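DR hemagglutinin structural subunit (Escherichia coli, PDB 2W5P) forms the adhesive fimbrial subunit by which uropathogenic strains bind the Dr blood group antigen, adhere to the upper urinary tract and agglutinate human erythrocytes. Local coordinates at residues F81-N86 / N137-L142. The protein carries 1 engineered substitution. Numbering follows the deposited sequence.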
loop_
_atom_site.group_PDB
_atom_site.type_symbol
_atom_site.label_atom_id
_atom_site.label_comp_id
_atom_site.label_asym_id
_atom_site.label_seq_id
_atom_site.Cartn_x
_atom_site.Cartn_y
_atom_site.Cartn_z
ATOM N N PHE A 81 0.662 -4.795 -21.701
ATOM C CA PHE A 81 1.899 -4.094 -21.328
ATOM C C PHE A 81 1.752 -3.457 -19.936
ATOM O O PHE A 81 0.640 -3.088 -19.513
ATOM C CB PHE A 81 2.241 -2.987 -22.358
ATOM C CG PHE A 81 1.089 -2.031 -22.642
ATOM C CD1 PHE A 81 0.910 -0.890 -21.878
ATOM C CD2 PHE A 81 0.224 -2.263 -23.698
ATOM C CE1 PHE A 81 -0.146 0.009 -22.157
ATOM C CE2 PHE A 81 -0.816 -1.367 -23.999
ATOM C CZ PHE A 81 -0.992 -0.223 -23.230
ATOM N N LEU A 82 2.877 -3.381 -19.219
ATOM C CA LEU A 82 2.990 -2.626 -17.974
ATOM C C LEU A 82 3.131 -1.167 -18.432
ATOM O O LEU A 82 3.709 -0.889 -19.514
ATOM C CB LEU A 82 4.251 -3.015 -17.211
ATOM C CG LEU A 82 4.207 -4.265 -16.315
ATOM C CD1 LEU A 82 4.133 -5.554 -17.199
ATOM C CD2 LEU A 82 5.419 -4.304 -15.304
ATOM N N ILE A 83 2.520 -0.262 -17.689
ATOM C CA ILE A 83 2.566 1.169 -18.009
ATOM C C ILE A 83 3.436 1.877 -16.987
ATOM O O ILE A 83 3.344 1.623 -15.770
ATOM C CB ILE A 83 1.133 1.804 -18.055
ATOM C CG1 ILE A 83 1.186 3.242 -18.581
ATOM C CG2 ILE A 83 0.502 1.804 -16.702
ATOM C CD1 ILE A 83 1.571 3.343 -20.059
ATOM N N SER A 84 4.278 2.776 -17.474
ATOM C CA SER A 84 5.129 3.583 -16.588
ATOM C C SER A 84 4.247 4.498 -15.766
ATOM O O SER A 84 3.155 4.822 -16.186
ATOM C CB SER A 84 6.042 4.484 -17.430
ATOM O OG SER A 84 6.775 5.344 -16.593
ATOM N N ASP A 85 4.766 4.987 -14.636
ATOM C CA ASP A 85 4.060 5.974 -13.818
ATOM C C ASP A 85 3.915 7.300 -14.607
ATOM O O ASP A 85 3.063 8.139 -14.281
ATOM C CB ASP A 85 4.827 6.267 -12.519
ATOM C CG ASP A 85 4.738 5.145 -11.511
ATOM O OD1 ASP A 85 3.993 4.168 -11.730
ATOM O OD2 ASP A 85 5.387 5.263 -10.466
ATOM N N ASN A 86 4.768 7.516 -15.613
ATOM C CA ASN A 86 4.653 8.739 -16.409
ATOM C C ASN A 86 3.496 8.608 -17.383
ATOM O O ASN A 86 3.140 9.550 -18.095
ATOM C CB ASN A 86 5.975 9.119 -17.107
ATOM C CG ASN A 86 6.399 8.127 -18.188
ATOM O OD1 ASN A 86 5.589 7.432 -18.775
ATOM N ND2 ASN A 86 7.670 8.153 -18.520
ATOM N N ASN A 137 9.173 3.208 -12.900
ATOM C CA ASN A 137 8.307 2.244 -12.211
ATOM C C ASN A 137 7.141 1.902 -13.106
ATOM O O ASN A 137 6.517 2.777 -13.726
ATOM C CB ASN A 137 7.854 2.764 -10.829
ATOM C CG ASN A 137 9.010 2.838 -9.846
ATOM O OD1 ASN A 137 9.462 1.825 -9.336
ATOM N ND2 ASN A 137 9.529 4.036 -9.630
ATOM N N TYR A 138 6.974 0.612 -13.316
ATOM C CA TYR A 138 6.000 0.132 -14.281
ATOM C C TYR A 138 4.956 -0.752 -13.575
ATOM O O TYR A 138 5.287 -1.483 -12.654
ATOM C CB TYR A 138 6.750 -0.658 -15.376
ATOM C CG TYR A 138 7.664 0.238 -16.256
ATOM C CD1 TYR A 138 7.222 0.698 -17.507
ATOM C CD2 TYR A 138 8.953 0.611 -15.834
ATOM C CE1 TYR A 138 8.030 1.525 -18.312
ATOM C CE2 TYR A 138 9.778 1.462 -16.638
ATOM C CZ TYR A 138 9.277 1.907 -17.875
ATOM O OH TYR A 138 9.997 2.780 -18.638
ATOM N N THR A 139 3.709 -0.690 -14.013
ATOM C CA THR A 139 2.684 -1.514 -13.398
ATOM C C THR A 139 1.755 -2.184 -14.393
ATOM O O THR A 139 1.328 -1.568 -15.369
ATOM C CB THR A 139 1.836 -0.671 -12.398
ATOM O OG1 THR A 139 1.110 0.301 -13.137
ATOM C CG2 THR A 139 2.733 0.059 -11.392
ATOM N N LEU A 140 1.287 -3.375 -14.016
ATOM C CA LEU A 140 0.233 -4.087 -14.752
ATOM C C LEU A 140 -0.805 -4.474 -13.693
ATOM O O LEU A 140 -0.477 -5.138 -12.693
ATOM C CB LEU A 140 0.789 -5.365 -15.401
ATOM C CG LEU A 140 -0.205 -6.458 -15.883
ATOM C CD1 LEU A 140 -1.065 -5.884 -16.983
ATOM C CD2 LEU A 140 0.650 -7.600 -16.476
ATOM N N THR A 141 -2.046 -4.088 -13.924
ATOM C CA THR A 141 -3.112 -4.363 -12.971
ATOM C C THR A 141 -4.118 -5.336 -13.586
ATOM O O THR A 141 -4.636 -5.076 -14.651
ATOM C CB THR A 141 -3.796 -3.048 -12.562
ATOM O OG1 THR A 141 -2.804 -2.143 -12.055
ATOM C CG2 THR A 141 -4.871 -3.306 -11.463
ATOM N N LEU A 142 -4.396 -6.440 -12.880
ATOM C CA LEU A 142 -5.345 -7.467 -13.339
ATOM C C LEU A 142 -6.424 -7.691 -12.294
ATOM O O LEU A 142 -6.139 -7.849 -11.091
ATOM C CB LEU A 142 -4.624 -8.799 -13.564
ATOM C CG LEU A 142 -3.517 -8.725 -14.626
ATOM C CD1 LEU A 142 -2.539 -9.918 -14.510
ATOM C CD2 LEU A 142 -4.171 -8.652 -16.000
HETATM O O HOH W 1 2.536 2.690 -13.381
HETATM O O HOH W 2 9.286 5.590 -17.753
#
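N137 receives the backbone N-H of D85 on its carbonyl oxygen (D85 N to N137 O 3.0 Å). The donor lies nearly in line with the C=O bond, but the hydrogen bond is bent at the hydrogen (N-H...O 136°), where 81-86 is leaving the sheet. The D85 side chain passes N137 at a slant, its OD2 3.5 Å from N137 CB, while the N137 amide is held from elsewhere, through OD1, by T24.

Y138 forms a non-hydrogen-bonded pair with S84. With CG anti to its carbonyl carbon (chi1 -68°), the ring swings along S84 and brings CE1 within 3.7 Å of S84 CB; the carbonyl oxygen of L82 lies near the ring plane at its edge. The phenol OH bonds to the carbonyl of P134 and accepts a hydrogen bond from a water that also binds S84 OG. That same OG accepts the N-H of N86 in an ST turn just where the strand ends at S84.

T139 and I83 form the antiparallel hydrogen-bonded pair that joins strand 79-84 to strand 136-148 in the immunoglobulin-like beta-sandwich of the Dr adhesins. Both bonds, I83 N to T139 O and T139 N to I83 O, measure 2.9 Å, and each donor stands above the acceptor's carbonyl plane. T139 OG1, placed between backbone N and carbonyl carbon by chi1 66°, donates to a second water, which in turn donates to I83 O and D85 OD1.

L140 carries the packing onward: its CB lies 3.7 Å from CG of L82, whose side chain crosses it at about a right angle. CD2, another branch of L82, reaches back to Y138 CB, and L23 and V93 of the neighbouring strands also touch this buried leucine.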